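Local coordinates for protein CrRbcX-IIa (PDB 5BS1) that probably acts as a homodimeric, all-helical chaperone of the RbcX family that assists the assembly of Rubisco in a green alga, at residues D6-S9 with E14-A17; F25-A30 with T61-D66; E70-V75 with L84-V89; Y52-D57 with M76-A81. All blocks are in the same frame, centred on the assembly; numbering follows the deposited sequence.

Contact 1. Residues D6-S9 with E14-A17; sequences DSFS and ERKA
Lys16 lays its aliphatic chain along the backbone of residues 6-8, its CG packing on the carbonyl oxygen Asp6 O at 3.5 Å. With CG anti to its own carbonyl carbon (chi1 -68°) and the chain straight from there on, the lysine runs past Asp6 O until Lys16 CE comes to 3.8 Å from Phe8 O, and NZ is hydrogen-bonded to Pro4 O. Ser7 points its CB at the helix and rests it over Lys16 CA (4.1 Å). In the conformer described, one of two modelled for Arg15, the serine hydroxyl lies at the guanidinium edge, near that plane, and one water joins the two: it is 2.9 Å from Ser7 OG and accepts from Arg15 NH1 at 3.0 Å. Phe8 starts away from the helix, yet its ring swings back and crosses this arginine conformer at about a right angle, Phe8 CE1 lying 3.6 Å from Arg15 NE; the ring and guanidinium planes differ by 25°. Arg15 NH2 forms a salt bridge with Glu109 of the second subunit, linking N-terminal loop and dimer interface. The contact folds the loop before helix 13-38 back along that helix's first turns, where Glu14 and Ala17 pack on Phe97 and Thr102 of the second subunit.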
loop_
_atom_site.group_PDB
_atom_site.type_symbol
_atom_site.label_atom_id
_atom_site.label_comp_id
_atom_site.label_asym_id
_atom_site.label_seq_id
_atom_site.Cartn_x
_atom_site.Cartn_y
_atom_site.Cartn_z
ATOM N N ASP A 6 -1.859 7.840 -3.480
ATOM C CA ASP A 6 -1.650 7.171 -4.762
ATOM C C ASP A 6 -2.842 7.282 -5.704
ATOM O O ASP A 6 -3.951 7.697 -5.313
ATOM C CB ASP A 6 -1.204 5.700 -4.562
ATOM C CG ASP A 6 0.339 5.584 -4.412
ATOM O OD1 ASP A 6 1.006 6.542 -3.969
ATOM O OD2 ASP A 6 0.896 4.552 -4.783
ATOM N N SER A 7 -2.593 6.968 -6.977
ATOM C CA SER A 7 -3.593 7.119 -8.035
ATOM C C SER A 7 -4.116 8.553 -8.040
ATOM O O SER A 7 -3.377 9.526 -7.811
ATOM C CB SER A 7 -4.706 6.091 -7.825
ATOM O OG SER A 7 -5.643 6.005 -8.902
ATOM N N PHE A 8 -5.384 8.693 -8.375
ATOM C CA PHE A 8 -5.969 10.030 -8.544
ATOM C C PHE A 8 -6.958 10.334 -7.447
ATOM O O PHE A 8 -7.544 9.432 -6.862
ATOM C CB PHE A 8 -6.597 10.146 -9.932
ATOM C CG PHE A 8 -7.695 9.147 -10.213
ATOM C CD1 PHE A 8 -7.416 7.949 -10.836
ATOM C CD2 PHE A 8 -9.012 9.446 -9.925
ATOM C CE1 PHE A 8 -8.414 7.059 -11.126
ATOM C CE2 PHE A 8 -10.021 8.545 -10.196
ATOM C CZ PHE A 8 -9.725 7.343 -10.796
ATOM N N SER A 9 -7.125 11.642 -7.143
ATOM C CA SER A 9 -8.186 12.065 -6.261
ATOM C C SER A 9 -9.532 11.712 -6.907
ATOM O O SER A 9 -9.823 12.143 -8.025
ATOM C CB SER A 9 -8.130 13.580 -5.975
ATOM O OG SER A 9 -9.174 13.974 -5.112
ATOM N N GLU A 14 -9.638 0.782 -3.131
ATOM C CA GLU A 14 -9.170 -0.407 -3.832
ATOM C C GLU A 14 -8.224 -0.046 -4.991
ATOM O O GLU A 14 -7.161 -0.682 -5.169
ATOM C CB GLU A 14 -10.344 -1.231 -4.346
ATOM C CG GLU A 14 -11.126 -1.959 -3.260
ATOM C CD GLU A 14 -12.275 -1.179 -2.682
ATOM O OE1 GLU A 14 -12.400 0.034 -2.925
ATOM O OE2 GLU A 14 -13.083 -1.781 -1.940
ATOM N N ARG A 15 -8.589 0.961 -5.772
ATOM C CA ARG A 15 -7.731 1.383 -6.866
ATOM C C ARG A 15 -6.453 2.024 -6.366
ATOM O O ARG A 15 -5.366 1.781 -6.892
ATOM C CB ARG A 15 -8.473 2.329 -7.784
ATOM C CG ARG A 15 -7.596 2.812 -8.910
ATOM C CD ARG A 15 -8.284 3.513 -10.083
ATOM N NE ARG A 15 -7.212 3.633 -11.031
ATOM C CZ ARG A 15 -6.855 2.693 -11.896
ATOM N NH1 ARG A 15 -5.752 2.859 -12.602
ATOM N NH2 ARG A 15 -7.620 1.602 -12.072
ATOM N N LYS A 16 -6.568 2.863 -5.345
ATOM C CA LYS A 16 -5.382 3.451 -4.734
ATOM C C LYS A 16 -4.426 2.361 -4.257
ATOM O O LYS A 16 -3.233 2.454 -4.518
ATOM C CB LYS A 16 -5.757 4.394 -3.590
ATOM C CG LYS A 16 -6.467 5.640 -4.060
ATOM C CD LYS A 16 -6.645 6.635 -2.920
ATOM C CE LYS A 16 -7.318 7.907 -3.422
ATOM N NZ LYS A 16 -7.673 8.770 -2.271
ATOM N N ALA A 17 -4.949 1.337 -3.601
ATOM C CA ALA A 17 -4.135 0.233 -3.122
ATOM C C ALA A 17 -3.490 -0.501 -4.290
ATOM O O ALA A 17 -2.314 -0.835 -4.217
ATOM C CB ALA A 17 -4.956 -0.705 -2.262
HETATM O O HOH W 1 -4.661 5.442 -11.619
#

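Contact 2. Residues F25-A30 with T61-D66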
loop_
_atom_site.group_PDB
_atom_site.type_symbol
_atom_site.label_atom_id
_atom_site.label_comp_id
_atom_site.label_asym_id
_atom_site.label_seq_id
_atom_site.Cartn_x
_atom_site.Cartn_y
_atom_site.Cartn_z
ATOM N N PHE A 25 5.744 -3.296 -6.434
ATOM C CA PHE A 25 6.226 -4.408 -7.231
ATOM C C PHE A 25 7.352 -3.978 -8.153
ATOM O O PHE A 25 8.302 -4.725 -8.376
ATOM C CB PHE A 25 5.088 -5.081 -8.001
ATOM C CG PHE A 25 3.962 -5.642 -7.132
ATOM C CD1 PHE A 25 4.117 -5.921 -5.771
ATOM C CD2 PHE A 25 2.761 -5.949 -7.727
ATOM C CE1 PHE A 25 3.063 -6.444 -5.018
ATOM C CE2 PHE A 25 1.710 -6.455 -6.977
ATOM C CZ PHE A 25 1.870 -6.726 -5.630
ATOM N N THR A 26 7.259 -2.761 -8.679
ATOM C CA THR A 26 8.320 -2.229 -9.498
ATOM C C THR A 26 9.593 -2.086 -8.693
ATOM O O THR A 26 10.676 -2.431 -9.165
ATOM C CB THR A 26 7.904 -0.872 -10.127
ATOM O OG1 THR A 26 6.699 -1.074 -10.904
ATOM C CG2 THR A 26 8.999 -0.322 -11.027
ATOM N N PHE A 27 9.472 -1.571 -7.467
ATOM C CA PHE A 27 10.611 -1.410 -6.547
ATOM C C PHE A 27 11.199 -2.756 -6.151
ATOM O O PHE A 27 12.425 -2.934 -6.138
ATOM C CB PHE A 27 10.135 -0.641 -5.311
ATOM C CG PHE A 27 11.185 -0.477 -4.258
ATOM C CD1 PHE A 27 12.091 0.557 -4.339
ATOM C CD2 PHE A 27 11.275 -1.373 -3.202
ATOM C CE1 PHE A 27 13.064 0.703 -3.355
ATOM C CE2 PHE A 27 12.237 -1.230 -2.224
ATOM C CZ PHE A 27 13.125 -0.192 -2.305
ATOM N N VAL A 28 10.331 -3.711 -5.843
ATOM C CA VAL A 28 10.776 -5.072 -5.534
ATOM C C VAL A 28 11.581 -5.642 -6.701
ATOM O O VAL A 28 12.665 -6.224 -6.495
ATOM C CB VAL A 28 9.597 -6.004 -5.174
ATOM C CG1 VAL A 28 10.030 -7.470 -5.184
ATOM C CG2 VAL A 28 9.060 -5.623 -3.812
ATOM N N ALA A 29 11.045 -5.508 -7.904
ATOM C CA ALA A 29 11.714 -5.991 -9.113
ATOM C C ALA A 29 13.101 -5.365 -9.244
ATOM O O ALA A 29 14.069 -6.045 -9.606
ATOM C CB ALA A 29 10.891 -5.720 -10.373
ATOM N N ALA A 30 13.186 -4.062 -9.055
ATOM C CA ALA A 30 14.454 -3.355 -9.156
ATOM C C ALA A 30 15.475 -3.909 -8.174
ATOM O O ALA A 30 16.662 -4.087 -8.531
ATOM C CB ALA A 30 14.274 -1.860 -8.913
ATOM N N THR A 61 16.485 7.734 -8.208
ATOM C CA THR A 61 15.309 8.574 -8.539
ATOM C C THR A 61 13.933 7.973 -8.163
ATOM O O THR A 61 13.707 6.779 -8.256
ATOM C CB THR A 61 15.266 8.898 -10.037
ATOM O OG1 THR A 61 14.719 7.779 -10.730
ATOM C CG2 THR A 61 16.652 9.226 -10.566
ATOM N N PRO A 62 12.974 8.830 -7.769
ATOM C CA PRO A 62 11.670 8.353 -7.348
ATOM C C PRO A 62 10.816 7.834 -8.487
ATOM O O PRO A 62 10.879 8.341 -9.598
ATOM C CB PRO A 62 10.981 9.608 -6.787
ATOM C CG PRO A 62 11.754 10.770 -7.295
ATOM C CD PRO A 62 13.125 10.291 -7.644
HETATM N N MSE A 63 10.028 6.824 -8.182
HETATM C CA MSE A 63 8.890 6.455 -9.004
HETATM C C MSE A 63 7.667 6.952 -8.307
HETATM O O MSE A 63 6.998 6.216 -7.577
HETATM C CB MSE A 63 8.879 4.944 -9.193
HETATM C CG MSE A 63 8.832 4.173 -7.887
HETATM SE SE MSE A 63 9.060 2.319 -8.392
HETATM C CE MSE A 63 10.983 1.918 -8.243
ATOM N N LYS A 64 7.367 8.224 -8.523
ATOM C CA LYS A 64 6.228 8.839 -7.871
ATOM C C LYS A 64 4.991 8.009 -8.174
ATOM O O LYS A 64 4.540 7.194 -7.347
ATOM C CB LYS A 64 6.052 10.293 -8.338
ATOM N N GLY A 65 4.506 8.156 -9.399
ATOM C CA GLY A 65 3.183 7.755 -9.750
ATOM C C GLY A 65 3.083 6.722 -10.824
ATOM O O GLY A 65 4.066 6.157 -11.333
ATOM N N ASP A 66 1.830 6.532 -11.181
ATOM C CA ASP A 66 1.450 5.609 -12.167
ATOM C C ASP A 66 2.087 4.270 -11.909
ATOM O O ASP A 66 2.545 3.682 -12.845
ATOM C CB ASP A 66 1.833 6.147 -13.551
#
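The loop 61-66 passes helix segment 25-30 at a distance, the closest pair of CA atoms being those of Phe27 and Met63, 8.4 Å apart, and a single side chain bridges the gap. That side chain is Met63, a selenomethionine, whose CB points toward the helix. Its CG sits between the backbone N and the carbonyl carbon (chi1 58°), the next torsion is extended, and a bend at chi3 (94°) turns the terminal methyl along the helix surface. Thr26 meets it about the selenium: its methyl CG2 lies 3.7 Å from Met63 SE and its CB 3.8 Å from the same atom, the two side chains sliding past each other in opposite directions. The methyl group goes further, to Phe27, where Met63 CE packs 3.8 Å from Phe27 CA and 4.0 Å from Phe27 CB. It arrives at the edge of the phenyl ring, near the ring plane. The contact between the segments is thus apolar, with the methyl branch of Thr26 carrying its share. The threonine hydroxyl has other partners: OG1 is hydrogen-bonded to Arg22 O, Gly67 O and Arg90 NH1. Met63 and Thr26 both also pack on Trp71, so the loop joining helices 46-59 and 69-78 is tied to the middle of helix 13-38 beside helix 69-78, while Phe25 and Ala29 of the same segment pack on helix 80-96.

Contact 3. Residues E70-V75 with L84-V89; sequences EWMAAV and LRLMEV
Leu86 pushes its CD1 methyl into a notch between Trp71 and Val75, which stand one helical turn apart on segment 70-75. Leu86 CD1 lies 4.0 Å from both Trp71 CH2 and Val75 CG1, and the leucine crosses both side chains at about a right angle. Within segment 70-75, Val75 CG2 lies 3.8 Å above one face of the Trp71 indole, offset toward its rim, while Trp71 NE1 is hydrogen-bonded to Phe58 O. The complementary bump comes from Met72, a selenomethionine whose CB points toward segment 84-89. Bent at chi2 (66°) and again at chi3 (76°), it curls so that both SE and CE bear on the base of Leu86, Met72 CE coming to 3.8 Å from Leu86 CB. Met87, likewise a selenomethionine, completes the seat: its CG reaches 4.0 Å from Met72 CG, and the selenium of Met72 is as near to that same Met87 CG. All five side chains are buried. The segments run roughly antiparallel, their N-to-C directions 146° apart, with a closest axis approach of 10.5 Å. They form the facing sides of helices 69-78 and 80-96; Leu86 and Trp71 also reach helix 13-38, and Leu117 and Met118 of the second subunit pack on Met72 and Met87.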
loop_
_atom_site.group_PDB
_atom_site.type_symbol
_atom_site.label_atom_id
_atom_site.label_comp_id
_atom_site.label_asym_id
_atom_site.label_seq_id
_atom_site.Cartn_x
_atom_site.Cartn_y
_atom_site.Cartn_z
ATOM N N GLU A 70 6.127 5.772 -15.207
ATOM C CA GLU A 70 6.950 6.916 -15.631
ATOM C C GLU A 70 8.440 6.597 -15.435
ATOM O O GLU A 70 9.265 6.846 -16.330
ATOM C CB GLU A 70 6.576 8.174 -14.844
ATOM C CG GLU A 70 7.304 9.427 -15.315
ATOM C CD GLU A 70 6.924 10.697 -14.576
ATOM O OE1 GLU A 70 6.610 10.659 -13.372
ATOM O OE2 GLU A 70 7.003 11.758 -15.217
ATOM N N TRP A 71 8.746 6.044 -14.274
ATOM C CA TRP A 71 10.097 5.552 -13.971
ATOM C C TRP A 71 10.543 4.512 -14.999
ATOM O O TRP A 71 11.641 4.571 -15.530
ATOM C CB TRP A 71 10.120 5.002 -12.559
ATOM C CG TRP A 71 11.477 4.580 -12.039
ATOM C CD1 TRP A 71 12.390 5.367 -11.405
ATOM C CD2 TRP A 71 12.016 3.261 -12.032
ATOM N NE1 TRP A 71 13.514 4.630 -11.059
ATOM C CE2 TRP A 71 13.295 3.329 -11.421
ATOM C CE3 TRP A 71 11.565 2.030 -12.517
ATOM C CZ2 TRP A 71 14.100 2.216 -11.257
ATOM C CZ3 TRP A 71 12.368 0.919 -12.344
ATOM C CH2 TRP A 71 13.614 1.015 -11.723
HETATM N N MSE A 72 9.667 3.562 -15.304
HETATM C CA MSE A 72 10.026 2.487 -16.215
HETATM C C MSE A 72 10.271 3.030 -17.618
HETATM O O MSE A 72 11.157 2.562 -18.299
HETATM C CB MSE A 72 8.924 1.420 -16.222
HETATM C CG MSE A 72 9.349 0.174 -16.993
HETATM SE SE MSE A 72 10.835 -0.760 -16.127
HETATM C CE MSE A 72 9.735 -1.532 -14.714
ATOM N N ALA A 73 9.480 3.997 -18.055
ATOM C CA ALA A 73 9.669 4.580 -19.373
ATOM C C ALA A 73 11.021 5.280 -19.461
ATOM O O ALA A 73 11.685 5.190 -20.474
ATOM C CB ALA A 73 8.561 5.575 -19.652
ATOM N N ALA A 74 11.402 5.919 -18.366
ATOM C CA ALA A 74 12.731 6.564 -18.265
ATOM C C ALA A 74 13.852 5.546 -18.332
ATOM O O ALA A 74 14.859 5.759 -19.017
ATOM C CB ALA A 74 12.821 7.389 -17.007
ATOM N N VAL A 75 13.710 4.440 -17.623
ATOM C CA VAL A 75 14.690 3.380 -17.716
ATOM C C VAL A 75 14.793 2.864 -19.159
ATOM O O VAL A 75 15.885 2.679 -19.683
ATOM C CB VAL A 75 14.392 2.200 -16.758
ATOM C CG1 VAL A 75 15.401 1.094 -16.928
ATOM C CG2 VAL A 75 14.380 2.656 -15.309
ATOM N N LEU A 84 13.303 -4.232 -20.096
ATOM C CA LEU A 84 12.638 -5.510 -20.359
ATOM C C LEU A 84 12.760 -6.459 -19.182
ATOM O O LEU A 84 11.806 -7.133 -18.813
ATOM C CB LEU A 84 13.157 -6.186 -21.615
ATOM C CG LEU A 84 12.872 -5.537 -22.961
ATOM C CD1 LEU A 84 13.438 -6.419 -24.057
ATOM C CD2 LEU A 84 11.410 -5.268 -23.204
ATOM N N ARG A 85 13.952 -6.532 -18.583
ATOM C CA ARG A 85 14.150 -7.402 -17.455
ATOM C C ARG A 85 13.332 -6.973 -16.222
ATOM O O ARG A 85 12.729 -7.812 -15.565
ATOM C CB ARG A 85 15.638 -7.470 -17.091
ATOM C CG ARG A 85 15.942 -8.352 -15.898
ATOM C CD ARG A 85 15.586 -9.802 -16.131
ATOM N NE ARG A 85 15.925 -10.612 -14.964
ATOM C CZ ARG A 85 15.289 -11.712 -14.593
ATOM N NH1 ARG A 85 14.286 -12.192 -15.322
ATOM N NH2 ARG A 85 15.641 -12.346 -13.482
ATOM N N LEU A 86 13.321 -5.684 -15.939
ATOM C CA LEU A 86 12.568 -5.154 -14.792
ATOM C C LEU A 86 11.074 -5.421 -15.007
ATOM O O LEU A 86 10.380 -5.764 -14.062
ATOM C CB LEU A 86 12.815 -3.674 -14.636
ATOM C CG LEU A 86 14.203 -3.279 -14.141
ATOM C CD1 LEU A 86 14.454 -1.801 -14.385
ATOM C CD2 LEU A 86 14.374 -3.641 -12.670
HETATM N N MSE A 87 10.608 -5.236 -16.241
HETATM C CA MSE A 87 9.192 -5.512 -16.597
HETATM C C MSE A 87 8.841 -6.962 -16.393
HETATM O O MSE A 87 7.797 -7.270 -15.843
HETATM C CB MSE A 87 8.921 -5.090 -18.038
HETATM C CG MSE A 87 8.716 -3.592 -18.010
HETATM SE SE MSE A 87 8.050 -2.772 -19.668
HETATM C CE MSE A 87 9.871 -2.915 -20.262
ATOM N N GLU A 88 9.718 -7.868 -16.828
ATOM C CA GLU A 88 9.510 -9.299 -16.683
ATOM C C GLU A 88 9.377 -9.649 -15.193
ATOM O O GLU A 88 8.503 -10.418 -14.795
ATOM C CB GLU A 88 10.694 -10.050 -17.341
ATOM C CG GLU A 88 10.807 -11.549 -17.101
ATOM C CD GLU A 88 11.976 -12.182 -17.885
ATOM O OE1 GLU A 88 13.101 -11.613 -17.937
ATOM O OE2 GLU A 88 11.772 -13.259 -18.482
ATOM N N VAL A 89 10.311 -9.139 -14.398
ATOM C CA VAL A 89 10.374 -9.489 -12.979
ATOM C C VAL A 89 9.137 -8.952 -12.238
ATOM O O VAL A 89 8.549 -9.655 -11.410
ATOM C CB VAL A 89 11.710 -9.043 -12.351
ATOM C CG1 VAL A 89 11.710 -9.220 -10.842
ATOM C CG2 VAL A 89 12.861 -9.836 -12.957
#

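Contact 4. Residues Y52-D57 with M76-A81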
loop_
_atom_site.group_PDB
_atom_site.type_symbol
_atom_site.label_atom_id
_atom_site.label_comp_id
_atom_site.label_asym_id
_atom_site.label_seq_id
_atom_site.Cartn_x
_atom_site.Cartn_y
_atom_site.Cartn_z
ATOM N N TYR A 52 23.937 -2.721 -14.646
ATOM C CA TYR A 52 24.212 -2.442 -13.234
ATOM C C TYR A 52 24.398 -0.944 -13.032
ATOM O O TYR A 52 23.825 -0.358 -12.118
ATOM C CB TYR A 52 25.452 -3.204 -12.765
ATOM C CG TYR A 52 25.969 -2.778 -11.434
ATOM C CD1 TYR A 52 25.361 -3.170 -10.273
ATOM C CD2 TYR A 52 27.085 -1.919 -11.338
ATOM C CE1 TYR A 52 25.840 -2.744 -9.038
ATOM C CE2 TYR A 52 27.570 -1.503 -10.109
ATOM C CZ TYR A 52 26.958 -1.924 -8.965
ATOM O OH TYR A 52 27.427 -1.518 -7.714
ATOM N N LEU A 53 25.234 -0.313 -13.857
ATOM C CA LEU A 53 25.519 1.111 -13.689
ATOM C C LEU A 53 24.239 1.931 -13.814
ATOM O O LEU A 53 23.989 2.802 -13.006
ATOM C CB LEU A 53 26.551 1.588 -14.697
ATOM C CG LEU A 53 27.970 1.011 -14.616
ATOM C CD1 LEU A 53 28.818 1.470 -15.788
ATOM C CD2 LEU A 53 28.635 1.402 -13.307
ATOM N N ASP A 54 23.413 1.578 -14.799
ATOM C CA ASP A 54 22.183 2.337 -15.062
ATOM C C ASP A 54 21.165 2.113 -13.942
ATOM O O ASP A 54 20.493 3.051 -13.504
ATOM C CB ASP A 54 21.568 1.926 -16.397
ATOM C CG ASP A 54 22.386 2.369 -17.608
ATOM O OD1 ASP A 54 23.203 3.299 -17.487
ATOM O OD2 ASP A 54 22.250 1.779 -18.698
ATOM N N LEU A 55 21.061 0.885 -13.452
ATOM C CA LEU A 55 20.103 0.583 -12.401
ATOM C C LEU A 55 20.471 1.305 -11.126
ATOM O O LEU A 55 19.589 1.856 -10.464
ATOM C CB LEU A 55 19.966 -0.915 -12.163
ATOM C CG LEU A 55 18.838 -1.340 -11.208
ATOM C CD1 LEU A 55 17.469 -0.736 -11.570
ATOM C CD2 LEU A 55 18.735 -2.834 -11.150
HETATM N N MSE A 56 21.779 1.370 -10.837
HETATM C CA MSE A 56 22.232 2.131 -9.667
HETATM C C MSE A 56 21.777 3.593 -9.823
HETATM O O MSE A 56 21.297 4.180 -8.861
HETATM C CB MSE A 56 23.758 2.020 -9.531
HETATM C CG MSE A 56 24.338 0.682 -9.087
HETATM SE SE MSE A 56 24.062 0.259 -7.202
HETATM C CE MSE A 56 25.559 1.383 -6.548
ATOM N N ASP A 57 21.936 4.191 -11.005
ATOM C CA ASP A 57 21.492 5.579 -11.266
ATOM C C ASP A 57 19.997 5.744 -11.036
ATOM O O ASP A 57 19.575 6.659 -10.331
ATOM C CB ASP A 57 21.773 6.015 -12.696
ATOM C CG ASP A 57 23.222 6.354 -12.946
ATOM O OD1 ASP A 57 23.948 6.614 -11.977
ATOM O OD2 ASP A 57 23.621 6.376 -14.130
HETATM N N MSE A 76 13.655 2.621 -19.796
HETATM C CA MSE A 76 13.643 2.085 -21.154
HETATM C C MSE A 76 14.329 3.028 -22.124
HETATM O O MSE A 76 15.005 2.551 -23.025
HETATM C CB MSE A 76 12.223 1.729 -21.606
HETATM C CG MSE A 76 12.219 0.933 -22.930
HETATM SE SE MSE A 76 10.369 0.304 -23.228
HETATM C CE MSE A 76 9.522 2.039 -23.575
ATOM N N ARG A 77 14.180 4.331 -21.937
ATOM C CA ARG A 77 14.869 5.301 -22.814
ATOM C C ARG A 77 16.369 5.190 -22.724
ATOM O O ARG A 77 17.069 5.422 -23.703
ATOM C CB ARG A 77 14.465 6.735 -22.513
ATOM C CG ARG A 77 13.232 7.142 -23.289
ATOM C CD ARG A 77 12.918 8.604 -23.190
ATOM N NE ARG A 77 11.896 8.761 -22.168
ATOM C CZ ARG A 77 12.035 9.204 -20.925
ATOM N NH1 ARG A 77 10.947 9.244 -20.172
ATOM N NH2 ARG A 77 13.196 9.620 -20.438
ATOM N N LYS A 78 16.873 4.825 -21.554
ATOM C CA LYS A 78 18.318 4.721 -21.331
ATOM C C LYS A 78 18.865 3.348 -21.645
ATOM O O LYS A 78 19.983 3.204 -22.135
ATOM C CB LYS A 78 18.629 5.059 -19.864
ATOM C CG LYS A 78 20.097 4.971 -19.482
ATOM C CD LYS A 78 20.894 6.008 -20.265
ATOM C CE LYS A 78 22.393 5.904 -20.068
ATOM N NZ LYS A 78 22.787 6.383 -18.723
ATOM N N ASN A 79 18.102 2.314 -21.319
ATOM C CA ASN A 79 18.591 0.958 -21.366
ATOM C C ASN A 79 17.415 0.022 -21.548
ATOM O O ASN A 79 16.790 -0.434 -20.593
ATOM C CB ASN A 79 19.369 0.596 -20.090
ATOM C CG ASN A 79 20.138 -0.693 -20.228
ATOM O OD1 ASN A 79 19.689 -1.647 -20.869
ATOM N ND2 ASN A 79 21.328 -0.734 -19.634
ATOM N N HIS A 80 17.115 -0.260 -22.808
ATOM C CA HIS A 80 15.957 -1.078 -23.153
ATOM C C HIS A 80 16.044 -2.487 -22.581
ATOM O O HIS A 80 15.048 -3.022 -22.085
ATOM C CB HIS A 80 15.858 -1.100 -24.684
ATOM C CG HIS A 80 14.734 -1.911 -25.230
ATOM N ND1 HIS A 80 14.902 -3.177 -25.731
ATOM C CD2 HIS A 80 13.422 -1.612 -25.387
ATOM C CE1 HIS A 80 13.730 -3.643 -26.136
ATOM N NE2 HIS A 80 12.826 -2.706 -25.955
ATOM N N ALA A 81 17.213 -3.115 -22.635
ATOM C CA ALA A 81 17.368 -4.478 -22.135
ATOM C C ALA A 81 17.066 -4.531 -20.625
ATOM O O ALA A 81 16.447 -5.467 -20.134
ATOM C CB ALA A 81 18.746 -4.985 -22.402
HETATM O O HOH W 2 22.681 2.082 -21.272
#
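Asp54 directs its carboxylate at the junction of helices 69-78 and 80-96, where Asn79 and Lys78 meet it with unequal strength. The firmer bond is Asn79 ND2 to Asp54 OD2, 2.8 Å long with an N-H...O angle of 162°. The donor approaches OD2 on its anti side, 15° out of the carboxylate plane, while the carboxylate and amide planes stand nearly perpendicular, at 83°. Asp54 OD2 accepts a second hydrogen bond, from a water 2.6 Å away, which also donates to Lys78 O at 3.0 Å and so links the carboxylate to the last turn of helix 69-78. The other oxygen, Asp54 OD1, accepts from Gln50 NE2 and forms a salt bridge with Lys78 NZ at 3.3 Å, whose hydrogen bond is weak. Bends at chi2 and chi4 bring the ammonium round to OD1, with the lysine chain crossing the aspartate at about a right angle. The carboxylate of the buried Asp54 therefore has partners at both oxygens, and the nearby ammonium would be expected to support its negative charge. Asn79 uses both ends of its amide: ND2 serves Asp54, while OD1 accepts from Leu82 N, the N-cap bond of helix 80-96. The arrangement is an asparagine N-cap at a tight helix-helix junction, here held by an aspartate from a third helix, 46-59, within the all-helical RbcX fold.

From the N terminus, contact 1 closes a short loop that turns the first residues back onto the start of helix 13-38. Farther along that helix, contact 2 spans helix 46-59 to reach the loop following it. Contact 4 starts inside that span, on helix 46-59, and ends beyond it, so contacts 2 and 4 cross. Contact 3 joins helices 69-78 and 80-96 across their junction and crosses contact 4, whose second segment is that junction; it follows contact 2 in series. Contacts 2, 3 and 4 touch one another, notably through Trp71 and Leu55, and tie four helices into one bundle. Contact 1 touches none of the others, although it shares helix 13-38 with contact 2, their nearest atoms about 5 Å apart.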